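PDB 1YNB: hypothetical protein AF1432 from Archaeoglobus fulgidus, which probably hydrolyses 2'-deoxyribonucleoside 5'-phosphates to the deoxyribonucleoside and phosphate with the help of a divalent metal such as cobalt or manganese. Local coordinates for residues A[26-29]-A[30-33]; A[40-43]-A[44-48]; A[73-76]-A[77-80]; A[119-122]-A[123-127]. All coordinates share one frame; numbering follows the deposited sequence.

How the contacts relate
Along the chain the four contacts come in order, one ending before the next begins. Contact 1 lies in the loop between helices 8-18 and 39-56, its nearest atoms about 6 to 7 Å from the other three. Contact 2 is on helix 39-56, contact 3 at the turn from helix 61-73 into helix 78-81, and contact 4 on helix 117-135. These last three touch one another, with centres 10 to 15 Å apart. They bring H42, H74, D75 and D124 together, consistent with the metal site of an HD-domain phosphohydrolase, although no metal is bound to these residues here. Contacts 2, 3 and 4 also reach the second subunit of the homodimer.

Contact 1. Residues A[26-29]-A[30-33]; sequences SGWL and KLGI
A local contact in which W28 packs on L31 and I33, within a compact turn held by backbone bonds, lies in the loop that precedes helix 39-56 of this all-helical HD-domain protein. The evidence for the turn is a run of bonds spanning three residues. L31 N donates to W28 O at 3.0 Å, and G32 N to L29 O at the same distance. At G32 the phi angle is positive (88°); a CB here would collide with L31 O, a restriction glycine escapes.

The W28 side chain leaves the turn toward helix 117-135, and I33 and L31 pack against it. I33 lies side by side with it and points the same way, bringing I33 CD1 to 4.0 Å from W28 CB. L31 instead reaches the rim of the indole near the ring plane, with L31 CD2 4.2 Å from W28 CE3. Beyond the turn, NE1 of W28 hydrogen-bonds to E37, and the indole meets Y135 of helix 117-135 edge-to-face. The nitrogen of I33 is buried without a partner in the model.

A water accepts from K30 N and lies unusually close to S26 O, so that second link is less certain. Beyond CG the K30 chain is extended up to its last torsion, where a bend (chi4 -58°) folds the amine back, and K30 NZ donates to a lone pair of G27 O at 2.8 Å.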
ATOM      1  N   SER A  26       9.155  -6.713 -14.722  1.00 18.18           N
ATOM      2  CA  SER A  26      10.457  -7.379 -14.887  1.00 19.41           C
ATOM      3  C   SER A  26      11.730  -6.624 -15.103  1.00 18.62           C
ATOM      4  O   SER A  26      12.809  -7.158 -14.743  1.00 19.42           O
ATOM      5  CB  SER A  26      10.350  -8.442 -15.997  1.00 18.90           C
ATOM      6  OG  SER A  26      10.096  -7.796 -17.242  1.00 25.19           O
ATOM      7  N   GLY A  27      11.635  -5.450 -15.714  1.00 18.20           N
ATOM      8  CA  GLY A  27      12.795  -4.615 -16.004  1.00 19.04           C
ATOM      9  C   GLY A  27      13.584  -4.260 -14.770  1.00 20.74           C
ATOM     10  O   GLY A  27      14.817  -4.074 -14.826  1.00 20.51           O
ATOM     11  N   TRP A  28      12.891  -4.161 -13.631  1.00 17.93           N
ATOM     12  CA  TRP A  28      13.576  -3.837 -12.387  1.00 17.09           C
ATOM     13  C   TRP A  28      14.419  -4.941 -11.761  1.00 16.53           C
ATOM     14  O   TRP A  28      15.337  -4.637 -10.999  1.00 18.30           O
ATOM     15  CB  TRP A  28      12.600  -3.439 -11.309  1.00 13.86           C
ATOM     16  CG  TRP A  28      11.616  -2.351 -11.732  1.00 14.77           C
ATOM     17  CD1 TRP A  28      10.262  -2.493 -11.829  1.00 13.61           C
ATOM     18  CD2 TRP A  28      11.922  -1.002 -12.097  1.00 15.41           C
ATOM     19  NE1 TRP A  28       9.689  -1.296 -12.240  1.00 14.37           N
ATOM     20  CE2 TRP A  28      10.692  -0.364 -12.412  1.00 14.39           C
ATOM     21  CE3 TRP A  28      13.114  -0.259 -12.202  1.00 13.88           C
ATOM     22  CZ2 TRP A  28      10.630   0.962 -12.817  1.00 15.16           C
ATOM     23  CZ3 TRP A  28      13.056   1.066 -12.614  1.00 14.11           C
ATOM     24  CH2 TRP A  28      11.813   1.670 -12.916  1.00 15.31           C
ATOM     25  N   LEU A  29      14.076  -6.190 -12.027  1.00 18.43           N
ATOM     26  CA  LEU A  29      14.769  -7.309 -11.421  1.00 17.39           C
ATOM     27  C   LEU A  29      16.266  -7.330 -11.690  1.00 19.25           C
ATOM     28  O   LEU A  29      17.027  -7.675 -10.794  1.00 16.44           O
ATOM     29  CB  LEU A  29      14.169  -8.626 -11.894  1.00 19.63           C
ATOM     30  CG  LEU A  29      12.672  -8.785 -11.548  1.00 19.53           C
ATOM     31  CD1 LEU A  29      12.104  -9.934 -12.367  1.00 19.97           C
ATOM     32  CD2 LEU A  29      12.505  -9.005 -10.061  1.00 22.51           C
ATOM     33  N   LYS A  30      16.673  -6.986 -12.914  1.00 19.74           N
ATOM     34  CA  LYS A  30      18.102  -7.007 -13.222  1.00 21.63           C
ATOM     35  C   LYS A  30      18.870  -5.915 -12.497  1.00 22.87           C
ATOM     36  O   LYS A  30      20.119  -5.988 -12.393  1.00 23.95           O
ATOM     37  CB  LYS A  30      18.338  -6.938 -14.735  1.00 25.34           C
ATOM     38  CG  LYS A  30      17.937  -5.658 -15.375  1.00 28.01           C
ATOM     39  CD  LYS A  30      18.086  -5.794 -16.895  1.00 31.85           C
ATOM     40  CE  LYS A  30      17.623  -4.535 -17.616  1.00 34.77           C
ATOM     41  NZ  LYS A  30      16.179  -4.174 -17.300  1.00 35.26           N
ATOM     42  N   LEU A  31      18.165  -4.908 -11.977  1.00 19.76           N
ATOM     43  CA  LEU A  31      18.823  -3.856 -11.216  1.00 21.24           C
ATOM     44  C   LEU A  31      19.013  -4.288  -9.771  1.00 20.94           C
ATOM     45  O   LEU A  31      19.543  -3.516  -8.968  1.00 21.65           O
ATOM     46  CB  LEU A  31      18.011  -2.571 -11.219  1.00 22.97           C
ATOM     47  CG  LEU A  31      18.188  -1.614 -12.386  1.00 25.14           C
ATOM     48  CD1 LEU A  31      17.858  -2.341 -13.657  1.00 28.58           C
ATOM     49  CD2 LEU A  31      17.286  -0.378 -12.199  1.00 27.55           C
ATOM     50  N   GLY A  32      18.535  -5.480  -9.447  1.00 20.23           N
ATOM     51  CA  GLY A  32      18.672  -6.028  -8.096  1.00 20.99           C
ATOM     52  C   GLY A  32      17.576  -5.658  -7.118  1.00 22.93           C
ATOM     53  O   GLY A  32      17.658  -5.972  -5.935  1.00 23.98           O
ATOM     54  N   ILE A  33      16.529  -5.003  -7.616  1.00 21.20           N
ATOM     55  CA  ILE A  33      15.382  -4.634  -6.780  1.00 20.34           C
ATOM     56  C   ILE A  33      14.615  -5.909  -6.539  1.00 19.86           C
ATOM     57  O   ILE A  33      14.045  -6.492  -7.442  1.00 18.19           O
ATOM     58  CB  ILE A  33      14.500  -3.573  -7.485  1.00 22.50           C
ATOM     59  CG1 ILE A  33      15.307  -2.288  -7.640  1.00 23.12           C
ATOM     60  CG2 ILE A  33      13.236  -3.312  -6.662  1.00 22.32           C
ATOM     61  CD1 ILE A  33      14.815  -1.353  -8.739  1.00 24.26           C
TER
HETATM   62  O   HOH W   1      15.198  -7.571 -15.449  1.00 26.11           O

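Contact 2. Residues A[40-43]-A[44-48]; sequences AEHN and FRAAI. Unlike the reference sequence in segment 40-43: N43 (reference Ser).
H42 O takes one of the shortest bonds in this turn of helix, from A46 N at 2.8 Å, and N43 O receives A47 N at an equal distance. F44 N to A40 O at 2.9 Å and R45 N to E41 O at 3.2 Å complete the set; the last is the longest but also the straightest, with 172° at the hydrogen. Four successive bonds over four residues identify regular alpha-helix.

Side chains add local packing. A46 CB sits 3.2 Å from H42 O, and the F44 ring turns its edge toward E41 O. F44 CG is anti to its backbone nitrogen (chi1 168°), which leads the ring off the helix toward the dimer interface.

The imidazole of H42 passes A46 obliquely, with H42 CE1 4.4 Å from A46 CB. Its two nitrogens are occupied: ND1 hydrogen-bonds to E127, a second-shell group that would fix the ring's rotation, while NE2 makes a weak hydrogen bond to D124. H42 is consistent with the first histidine of an HD-type metal site, here without metal.

R45 bends at chi3 and makes salt bridges to E127 and E134 of helix 117-135. On other sides of the helix, A47 packs on A71 and L72 of helix 61-73, N43, where the reference sequence has serine, hydrogen-bonds to D75 in the loop after that helix, and E41 and F44 meet S38 and A40 of the second subunit.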
ATOM      1  N   ALA A  40       0.058  -5.057 -11.969  1.00 17.18           N
ATOM      2  CA  ALA A  40      -1.141  -4.447 -11.354  1.00 15.28           C
ATOM      3  C   ALA A  40      -0.865  -3.053 -10.740  1.00 17.88           C
ATOM      4  O   ALA A  40      -1.649  -2.101 -10.946  1.00 15.41           O
ATOM      5  CB  ALA A  40      -1.704  -5.399 -10.248  1.00 15.86           C
ATOM      6  N   GLU A  41       0.215  -2.911  -9.946  1.00 14.47           N
ATOM      7  CA  GLU A  41       0.540  -1.623  -9.354  1.00 15.71           C
ATOM      8  C   GLU A  41       0.913  -0.563 -10.409  1.00 14.72           C
ATOM      9  O   GLU A  41       0.559   0.614 -10.273  1.00 13.79           O
ATOM     10  CB  GLU A  41       1.670  -1.807  -8.326  1.00 15.20           C
ATOM     11  CG  GLU A  41       1.140  -2.570  -7.084  1.00 13.58           C
ATOM     12  CD  GLU A  41       2.248  -3.082  -6.173  1.00 19.39           C
ATOM     13  OE1 GLU A  41       3.371  -3.315  -6.679  1.00 16.26           O
ATOM     14  OE2 GLU A  41       1.977  -3.277  -4.970  1.00 16.53           O
ATOM     15  N   HIS A  42       1.663  -0.976 -11.442  1.00 14.95           N
ATOM     16  CA  HIS A  42       2.007  -0.059 -12.545  1.00 16.58           C
ATOM     17  C   HIS A  42       0.680   0.460 -13.209  1.00 17.62           C
ATOM     18  O   HIS A  42       0.524   1.655 -13.411  1.00 18.45           O
ATOM     19  CB  HIS A  42       2.844  -0.808 -13.602  1.00 14.39           C
ATOM     20  CG  HIS A  42       2.934  -0.108 -14.924  1.00 12.35           C
ATOM     21  ND1 HIS A  42       3.467   1.148 -15.065  1.00 13.20           N
ATOM     22  CD2 HIS A  42       2.539  -0.496 -16.164  1.00 15.43           C
ATOM     23  CE1 HIS A  42       3.406   1.514 -16.339  1.00 15.90           C
ATOM     24  NE2 HIS A  42       2.850   0.534 -17.027  1.00 14.55           N
ATOM     25  N   ASN A  43      -0.239  -0.451 -13.530  1.00 19.67           N
ATOM     26  CA  ASN A  43      -1.524  -0.089 -14.198  1.00 19.77           C
ATOM     27  C   ASN A  43      -2.373   0.817 -13.315  1.00 20.43           C
ATOM     28  O   ASN A  43      -3.057   1.739 -13.794  1.00 20.00           O
ATOM     29  CB  ASN A  43      -2.337  -1.336 -14.490  1.00 19.65           C
ATOM     30  CG  ASN A  43      -1.658  -2.262 -15.462  1.00 21.36           C
ATOM     31  OD1 ASN A  43      -1.867  -3.480 -15.408  1.00 25.68           O
ATOM     32  ND2 ASN A  43      -0.862  -1.707 -16.372  1.00 23.81           N
ATOM     33  N   PHE A  44      -2.369   0.526 -12.019  1.00 17.41           N
ATOM     34  CA  PHE A  44      -3.096   1.343 -11.064  1.00 16.64           C
ATOM     35  C   PHE A  44      -2.676   2.785 -11.174  1.00 18.49           C
ATOM     36  O   PHE A  44      -3.512   3.678 -11.385  1.00 18.10           O
ATOM     37  CB  PHE A  44      -2.832   0.852  -9.615  1.00 15.36           C
ATOM     38  CG  PHE A  44      -3.298   1.808  -8.541  1.00 17.30           C
ATOM     39  CD1 PHE A  44      -4.683   1.952  -8.252  1.00 16.38           C
ATOM     40  CD2 PHE A  44      -2.373   2.588  -7.819  1.00 18.73           C
ATOM     41  CE1 PHE A  44      -5.102   2.842  -7.285  1.00 18.07           C
ATOM     42  CE2 PHE A  44      -2.804   3.498  -6.832  1.00 18.64           C
ATOM     43  CZ  PHE A  44      -4.194   3.620  -6.571  1.00 17.50           C
ATOM     44  N   ARG A  45      -1.375   3.049 -10.993  1.00 16.02           N
ATOM     45  CA  ARG A  45      -0.975   4.432 -11.028  1.00 14.51           C
ATOM     46  C   ARG A  45      -1.012   5.012 -12.437  1.00 14.35           C
ATOM     47  O   ARG A  45      -1.294   6.201 -12.589  1.00 17.42           O
ATOM     48  CB  ARG A  45       0.401   4.652 -10.390  1.00 15.57           C
ATOM     49  CG  ARG A  45       0.740   6.130 -10.299  1.00 14.54           C
ATOM     50  CD  ARG A  45       1.822   6.474  -9.302  1.00 18.31           C
ATOM     51  NE  ARG A  45       3.101   5.828  -9.638  1.00 17.54           N
ATOM     52  CZ  ARG A  45       4.254   6.133  -9.035  1.00 17.85           C
ATOM     53  NH1 ARG A  45       4.290   7.059  -8.098  1.00 17.27           N
ATOM     54  NH2 ARG A  45       5.365   5.479  -9.348  1.00 16.31           N
ATOM     55  N   ALA A  46      -0.761   4.183 -13.448  1.00 14.54           N
ATOM     56  CA  ALA A  46      -0.800   4.709 -14.807  1.00 14.47           C
ATOM     57  C   ALA A  46      -2.249   5.151 -15.105  1.00 17.86           C
ATOM     58  O   ALA A  46      -2.454   6.152 -15.821  1.00 19.39           O
ATOM     59  CB  ALA A  46      -0.371   3.646 -15.797  1.00 15.66           C
ATOM     60  N   ALA A  47      -3.219   4.401 -14.582  1.00 17.12           N
ATOM     61  CA  ALA A  47      -4.630   4.767 -14.798  1.00 18.58           C
ATOM     62  C   ALA A  47      -4.930   6.108 -14.182  1.00 19.94           C
ATOM     63  O   ALA A  47      -5.541   6.969 -14.825  1.00 20.84           O
ATOM     64  CB  ALA A  47      -5.571   3.662 -14.278  1.00 19.06           C
ATOM     65  N   ILE A  48      -4.486   6.342 -12.942  1.00 18.39           N
ATOM     66  CA  ILE A  48      -4.688   7.622 -12.316  1.00 18.51           C
ATOM     67  C   ILE A  48      -3.954   8.714 -13.118  1.00 20.53           C
ATOM     68  O   ILE A  48      -4.492   9.811 -13.370  1.00 19.12           O
ATOM     69  CB  ILE A  48      -4.241   7.544 -10.832  1.00 19.16           C
ATOM     70  CG1 ILE A  48      -5.211   6.611 -10.087  1.00 20.82           C
ATOM     71  CG2 ILE A  48      -4.208   8.938 -10.158  1.00 21.07           C
ATOM     72  CD1 ILE A  48      -4.788   6.303  -8.665  1.00 23.50           C
TER

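Contact 3. Residues A[73-76]-A[77-80]; sequences FHDL and HEAR
Carboxylate against carboxylate is the main side-chain meeting here: D75 and E78 lie alongside each other, pointing the same way, with their planes stacked 14° apart. E78 OE1 comes within 3.3 Å of D75 CB, and the like-charged D75 OD1 and E78 OE2 stand 4.0 Å apart. E78 gets there by an extended chain beyond CG (chi2 -176°).

Among backbone bonds, E78 N donates to D75 O at a short 2.6 Å, which is taken here only as marking the type I turn from D75 to E78. A79 N follows to L76 O at 3.1 Å. A preceding type I turn, F73 to L76, makes the link from helix 61-73.

Ring contacts involve both histidines. D75 OD1 lies over one face of the H74 imidazole, offset toward its rim, whereas the H77 ring has D75 O over a face and H74 O near its edge.

One water bridges the acids, donating to E78 OE1 at 2.8 Å and weakly to D75 OD2 at 2.9 Å; D75 OD2 also accepts from N43 ND2 of helix 39-56. With a serine in place of E78, this water is likely to lose one of its acceptors and a gap to open beside the D75 carboxylate.

H74 and D75 fit the histidine-aspartate pair of an HD-type site. Beside H74, two stacked acids share a water that cannot satisfy every acceptor in reach, which implies a locally oxygen-rich edge.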
ATOM      1  N   PHE A  73      -6.697  -1.668 -18.692  1.00 27.59           N
ATOM      2  CA  PHE A  73      -6.686  -2.808 -19.610  1.00 29.10           C
ATOM      3  C   PHE A  73      -5.441  -2.895 -20.487  1.00 30.35           C
ATOM      4  O   PHE A  73      -5.271  -3.860 -21.247  1.00 30.64           O
ATOM      5  CB  PHE A  73      -7.920  -2.748 -20.528  1.00 30.45           C
ATOM      6  CG  PHE A  73      -9.189  -3.164 -19.855  1.00 30.70           C
ATOM      7  CD1 PHE A  73      -9.571  -4.514 -19.840  1.00 32.42           C
ATOM      8  CD2 PHE A  73      -9.955  -2.243 -19.158  1.00 30.22           C
ATOM      9  CE1 PHE A  73     -10.713  -4.930 -19.120  1.00 32.86           C
ATOM     10  CE2 PHE A  73     -11.101  -2.642 -18.435  1.00 32.46           C
ATOM     11  CZ  PHE A  73     -11.474  -3.989 -18.417  1.00 31.80           C
ATOM     12  N   HIS A  74      -4.574  -1.900 -20.385  1.00 31.57           N
ATOM     13  CA  HIS A  74      -3.388  -1.819 -21.221  1.00 33.87           C
ATOM     14  C   HIS A  74      -2.462  -3.033 -21.258  1.00 34.20           C
ATOM     15  O   HIS A  74      -2.110  -3.510 -22.331  1.00 34.84           O
ATOM     16  CB  HIS A  74      -2.601  -0.559 -20.857  1.00 36.15           C
ATOM     17  CG  HIS A  74      -1.573  -0.176 -21.875  1.00 38.98           C
ATOM     18  ND1 HIS A  74      -0.399   0.470 -21.543  1.00 38.98           N
ATOM     19  CD2 HIS A  74      -1.557  -0.323 -23.221  1.00 39.09           C
ATOM     20  CE1 HIS A  74       0.295   0.704 -22.643  1.00 41.21           C
ATOM     21  NE2 HIS A  74      -0.385   0.232 -23.674  1.00 39.65           N
ATOM     22  N   ASP A  75      -2.059  -3.569 -20.117  1.00 33.99           N
ATOM     23  CA  ASP A  75      -1.166  -4.729 -20.196  1.00 34.87           C
ATOM     24  C   ASP A  75      -1.881  -5.980 -19.799  1.00 33.99           C
ATOM     25  O   ASP A  75      -1.250  -6.971 -19.491  1.00 34.77           O
ATOM     26  CB  ASP A  75       0.039  -4.550 -19.264  1.00 35.58           C
ATOM     27  CG  ASP A  75       0.700  -3.227 -19.440  1.00 36.67           C
ATOM     28  OD1 ASP A  75       0.886  -2.814 -20.612  1.00 37.90           O
ATOM     29  OD2 ASP A  75       1.028  -2.601 -18.410  1.00 36.32           O
ATOM     30  N   LEU A  76      -3.207  -5.957 -19.831  1.00 32.92           N
ATOM     31  CA  LEU A  76      -3.935  -7.101 -19.362  1.00 32.54           C
ATOM     32  C   LEU A  76      -3.463  -8.430 -19.903  1.00 32.24           C
ATOM     33  O   LEU A  76      -3.402  -9.423 -19.172  1.00 33.40           O
ATOM     34  CB  LEU A  76      -5.427  -6.899 -19.618  1.00 32.96           C
ATOM     35  CG  LEU A  76      -6.232  -7.222 -18.362  1.00 34.41           C
ATOM     36  CD1 LEU A  76      -5.658  -6.454 -17.160  1.00 33.59           C
ATOM     37  CD2 LEU A  76      -7.702  -6.852 -18.576  1.00 35.67           C
ATOM     38  N   HIS A  77      -3.119  -8.464 -21.177  1.00 30.84           N
ATOM     39  CA  HIS A  77      -2.667  -9.721 -21.767  1.00 32.27           C
ATOM     40  C   HIS A  77      -1.386 -10.237 -21.102  1.00 29.87           C
ATOM     41  O   HIS A  77      -1.090 -11.414 -21.198  1.00 30.95           O
ATOM     42  CB  HIS A  77      -2.441  -9.542 -23.271  1.00 33.74           C
ATOM     43  CG  HIS A  77      -1.399  -8.525 -23.588  1.00 34.95           C
ATOM     44  ND1 HIS A  77      -0.070  -8.855 -23.758  1.00 37.63           N
ATOM     45  CD2 HIS A  77      -1.459  -7.175 -23.628  1.00 35.01           C
ATOM     46  CE1 HIS A  77       0.643  -7.750 -23.881  1.00 35.25           C
ATOM     47  NE2 HIS A  77      -0.175  -6.716 -23.800  1.00 36.44           N
ATOM     48  N   GLU A  78      -0.633  -9.367 -20.429  1.00 28.58           N
ATOM     49  CA  GLU A  78       0.611  -9.820 -19.778  1.00 29.47           C
ATOM     50  C   GLU A  78       0.347 -10.878 -18.687  1.00 29.43           C
ATOM     51  O   GLU A  78       1.283 -11.542 -18.180  1.00 29.78           O
ATOM     52  CB  GLU A  78       1.377  -8.622 -19.210  1.00 29.62           C
ATOM     53  CG  GLU A  78       1.926  -7.697 -20.307  1.00 31.38           C
ATOM     54  CD  GLU A  78       2.762  -6.548 -19.769  1.00 32.06           C
ATOM     55  OE1 GLU A  78       2.755  -6.305 -18.542  1.00 31.49           O
ATOM     56  OE2 GLU A  78       3.425  -5.861 -20.583  1.00 32.65           O
ATOM     57  N   ALA A  79      -0.926 -11.045 -18.336  1.00 29.44           N
ATOM     58  CA  ALA A  79      -1.315 -12.050 -17.350  1.00 30.54           C
ATOM     59  C   ALA A  79      -0.915 -13.397 -17.925  1.00 31.75           C
ATOM     60  O   ALA A  79      -0.605 -14.331 -17.187  1.00 31.26           O
ATOM     61  CB  ALA A  79      -2.817 -12.025 -17.122  1.00 30.01           C
ATOM     62  N   ARG A  80      -0.952 -13.479 -19.255  1.00 32.47           N
ATOM     63  CA  ARG A  80      -0.579 -14.691 -19.980  1.00 34.45           C
ATOM     64  C   ARG A  80       0.798 -14.581 -20.626  1.00 36.18           C
ATOM     65  O   ARG A  80       1.492 -15.583 -20.777  1.00 37.93           O
ATOM     66  CB  ARG A  80      -1.605 -14.987 -21.087  1.00 34.21           C
ATOM     67  CG  ARG A  80      -2.995 -15.287 -20.565  1.00 32.21           C
ATOM     68  CD  ARG A  80      -4.074 -15.257 -21.689  1.00 32.27           C
ATOM     69  NE  ARG A  80      -5.401 -15.390 -21.088  1.00 31.28           N
ATOM     70  CZ  ARG A  80      -6.364 -16.194 -21.523  1.00 31.97           C
ATOM     71  NH1 ARG A  80      -6.174 -16.951 -22.598  1.00 33.54           N
ATOM     72  NH2 ARG A  80      -7.499 -16.293 -20.831  1.00 31.05           N
TER
HETATM   73  O   HOH W   2       3.605  -3.737 -17.687  1.00 25.49           O

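Contact 4. Residues A[119-122]-A[123-127]; sequences YVSD and ADKLE
Y119 O accepts A123 N at 2.9 Å, the first of the regular four-residue bonds that define this part of helix 117-135; A123 CB also lies close to the same oxygen. The phenol of Y119 leaves the helix and hydrogen-bonds to E59. Next, V120 O receives D124 N at 3.0 Å, while the valine side chain turns to H74.

S121 O is held by two donors. K125 N reaches it weakly at 3.3 Å, nearly straight at 170°, and a water donates to it at 3.0 Å. That water also donates to D124 OD1 at 2.7 Å, tying D124, which fits the last aspartate of an HD-type site, back to the preceding turn. S121 OG stands anti to the backbone nitrogen (chi1 -173°), which sets it alongside the extended K125 chain, 3.9 Å from K125 CE. The K125 amine finds its partner in E150 O. Were K125 cut back to alanine, E150 O would probably lose this donor, and S121 OG and O would be uncovered on that side.

D122 O takes L126 N at 2.8 Å, the last such bond from 119-122. The D122 carboxylate accepts from the backbone nitrogens of K152 and T153, just ahead of helix 154-166.

L126 packs on I159 and Y160 of that helix, A123 faces I49 and A50 of helix 39-56, V120 meets A70 of helix 61-73, and E127 forms a salt bridge with K21 of the second subunit.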
ATOM      1  N   TYR A 119      -3.344   9.113 -24.334  1.00 31.05           N
ATOM      2  CA  TYR A 119      -3.202   9.368 -22.903  1.00 30.62           C
ATOM      3  C   TYR A 119      -2.690   8.102 -22.201  1.00 29.39           C
ATOM      4  O   TYR A 119      -1.927   8.188 -21.239  1.00 29.11           O
ATOM      5  CB  TYR A 119      -4.529   9.798 -22.268  1.00 30.88           C
ATOM      6  CG  TYR A 119      -5.044  11.109 -22.810  1.00 33.47           C
ATOM      7  CD1 TYR A 119      -4.286  12.280 -22.687  1.00 32.13           C
ATOM      8  CD2 TYR A 119      -6.253  11.169 -23.517  1.00 34.12           C
ATOM      9  CE1 TYR A 119      -4.708  13.475 -23.262  1.00 33.95           C
ATOM     10  CE2 TYR A 119      -6.686  12.370 -24.096  1.00 35.64           C
ATOM     11  CZ  TYR A 119      -5.902  13.517 -23.966  1.00 35.21           C
ATOM     12  OH  TYR A 119      -6.280  14.692 -24.574  1.00 37.89           O
ATOM     13  N   VAL A 120      -3.112   6.939 -22.684  1.00 27.92           N
ATOM     14  CA  VAL A 120      -2.680   5.680 -22.094  1.00 28.15           C
ATOM     15  C   VAL A 120      -1.189   5.508 -22.337  1.00 28.78           C
ATOM     16  O   VAL A 120      -0.432   5.143 -21.424  1.00 26.30           O
ATOM     17  CB  VAL A 120      -3.446   4.479 -22.698  1.00 29.06           C
ATOM     18  CG1 VAL A 120      -2.949   3.152 -22.079  1.00 27.42           C
ATOM     19  CG2 VAL A 120      -4.947   4.637 -22.406  1.00 25.27           C
ATOM     20  N   SER A 121      -0.766   5.780 -23.567  1.00 26.28           N
ATOM     21  CA  SER A 121       0.638   5.640 -23.943  1.00 28.29           C
ATOM     22  C   SER A 121       1.539   6.552 -23.110  1.00 27.36           C
ATOM     23  O   SER A 121       2.566   6.100 -22.601  1.00 28.56           O
ATOM     24  CB  SER A 121       0.828   5.970 -25.433  1.00 30.49           C
ATOM     25  OG  SER A 121       2.159   5.680 -25.838  1.00 36.20           O
ATOM     26  N   ASP A 122       1.167   7.825 -22.990  1.00 24.68           N
ATOM     27  CA  ASP A 122       1.944   8.781 -22.212  1.00 25.05           C
ATOM     28  C   ASP A 122       1.926   8.404 -20.714  1.00 24.19           C
ATOM     29  O   ASP A 122       2.943   8.548 -20.007  1.00 21.70           O
ATOM     30  CB  ASP A 122       1.376  10.192 -22.335  1.00 25.86           C
ATOM     31  CG  ASP A 122       1.972  10.994 -23.519  1.00 25.43           C
ATOM     32  OD1 ASP A 122       2.775  10.463 -24.328  1.00 26.84           O
ATOM     33  OD2 ASP A 122       1.620  12.172 -23.612  1.00 25.64           O
ATOM     34  N   ALA A 123       0.772   7.952 -20.237  1.00 22.08           N
ATOM     35  CA  ALA A 123       0.652   7.592 -18.804  1.00 21.25           C
ATOM     36  C   ALA A 123       1.540   6.406 -18.430  1.00 20.75           C
ATOM     37  O   ALA A 123       2.102   6.385 -17.325  1.00 22.44           O
ATOM     38  CB  ALA A 123      -0.839   7.291 -18.445  1.00 20.53           C
ATOM     39  N   ASP A 124       1.638   5.429 -19.329  1.00 21.19           N
ATOM     40  CA  ASP A 124       2.450   4.214 -19.172  1.00 22.16           C
ATOM     41  C   ASP A 124       3.897   4.678 -18.984  1.00 22.14           C
ATOM     42  O   ASP A 124       4.573   4.297 -18.017  1.00 22.96           O
ATOM     43  CB  ASP A 124       2.327   3.364 -20.449  1.00 24.67           C
ATOM     44  CG  ASP A 124       3.253   2.154 -20.461  1.00 28.99           C
ATOM     45  OD1 ASP A 124       3.642   1.720 -21.564  1.00 30.72           O
ATOM     46  OD2 ASP A 124       3.588   1.604 -19.379  1.00 27.45           O
ATOM     47  N   LYS A 125       4.374   5.506 -19.898  1.00 19.70           N
ATOM     48  CA  LYS A 125       5.759   6.026 -19.810  1.00 20.78           C
ATOM     49  C   LYS A 125       6.000   6.973 -18.626  1.00 20.06           C
ATOM     50  O   LYS A 125       7.072   6.970 -18.007  1.00 22.85           O
ATOM     51  CB  LYS A 125       6.109   6.761 -21.112  1.00 22.21           C
ATOM     52  CG  LYS A 125       6.071   5.871 -22.323  1.00 28.48           C
ATOM     53  CD  LYS A 125       6.468   6.721 -23.530  1.00 32.78           C
ATOM     54  CE  LYS A 125       5.872   6.219 -24.826  1.00 36.42           C
ATOM     55  NZ  LYS A 125       5.896   7.382 -25.784  1.00 38.41           N
ATOM     56  N   LEU A 126       5.043   7.827 -18.311  1.00 18.92           N
ATOM     57  CA  LEU A 126       5.218   8.719 -17.180  1.00 18.30           C
ATOM     58  C   LEU A 126       5.244   7.910 -15.881  1.00 17.81           C
ATOM     59  O   LEU A 126       5.982   8.283 -14.959  1.00 17.53           O
ATOM     60  CB  LEU A 126       4.076   9.736 -17.044  1.00 20.31           C
ATOM     61  CG  LEU A 126       4.282  11.182 -17.484  1.00 23.95           C
ATOM     62  CD1 LEU A 126       3.089  12.003 -16.952  1.00 22.69           C
ATOM     63  CD2 LEU A 126       5.606  11.781 -16.930  1.00 22.40           C
ATOM     64  N   GLU A 127       4.391   6.889 -15.779  1.00 16.45           N
ATOM     65  CA  GLU A 127       4.350   6.069 -14.559  1.00 15.91           C
ATOM     66  C   GLU A 127       5.766   5.466 -14.343  1.00 17.02           C
ATOM     67  O   GLU A 127       6.322   5.441 -13.199  1.00 16.57           O
ATOM     68  CB  GLU A 127       3.309   4.967 -14.682  1.00 15.24           C
ATOM     69  CG  GLU A 127       2.824   4.393 -13.320  1.00 15.30           C
ATOM     70  CD  GLU A 127       3.877   3.538 -12.584  1.00 14.54           C
ATOM     71  OE1 GLU A 127       4.560   2.702 -13.237  1.00 16.65           O
ATOM     72  OE2 GLU A 127       3.989   3.699 -11.340  1.00 15.23           O
TER
HETATM   73  O   HOH W   3       3.665   3.450 -23.626  1.00 41.03           O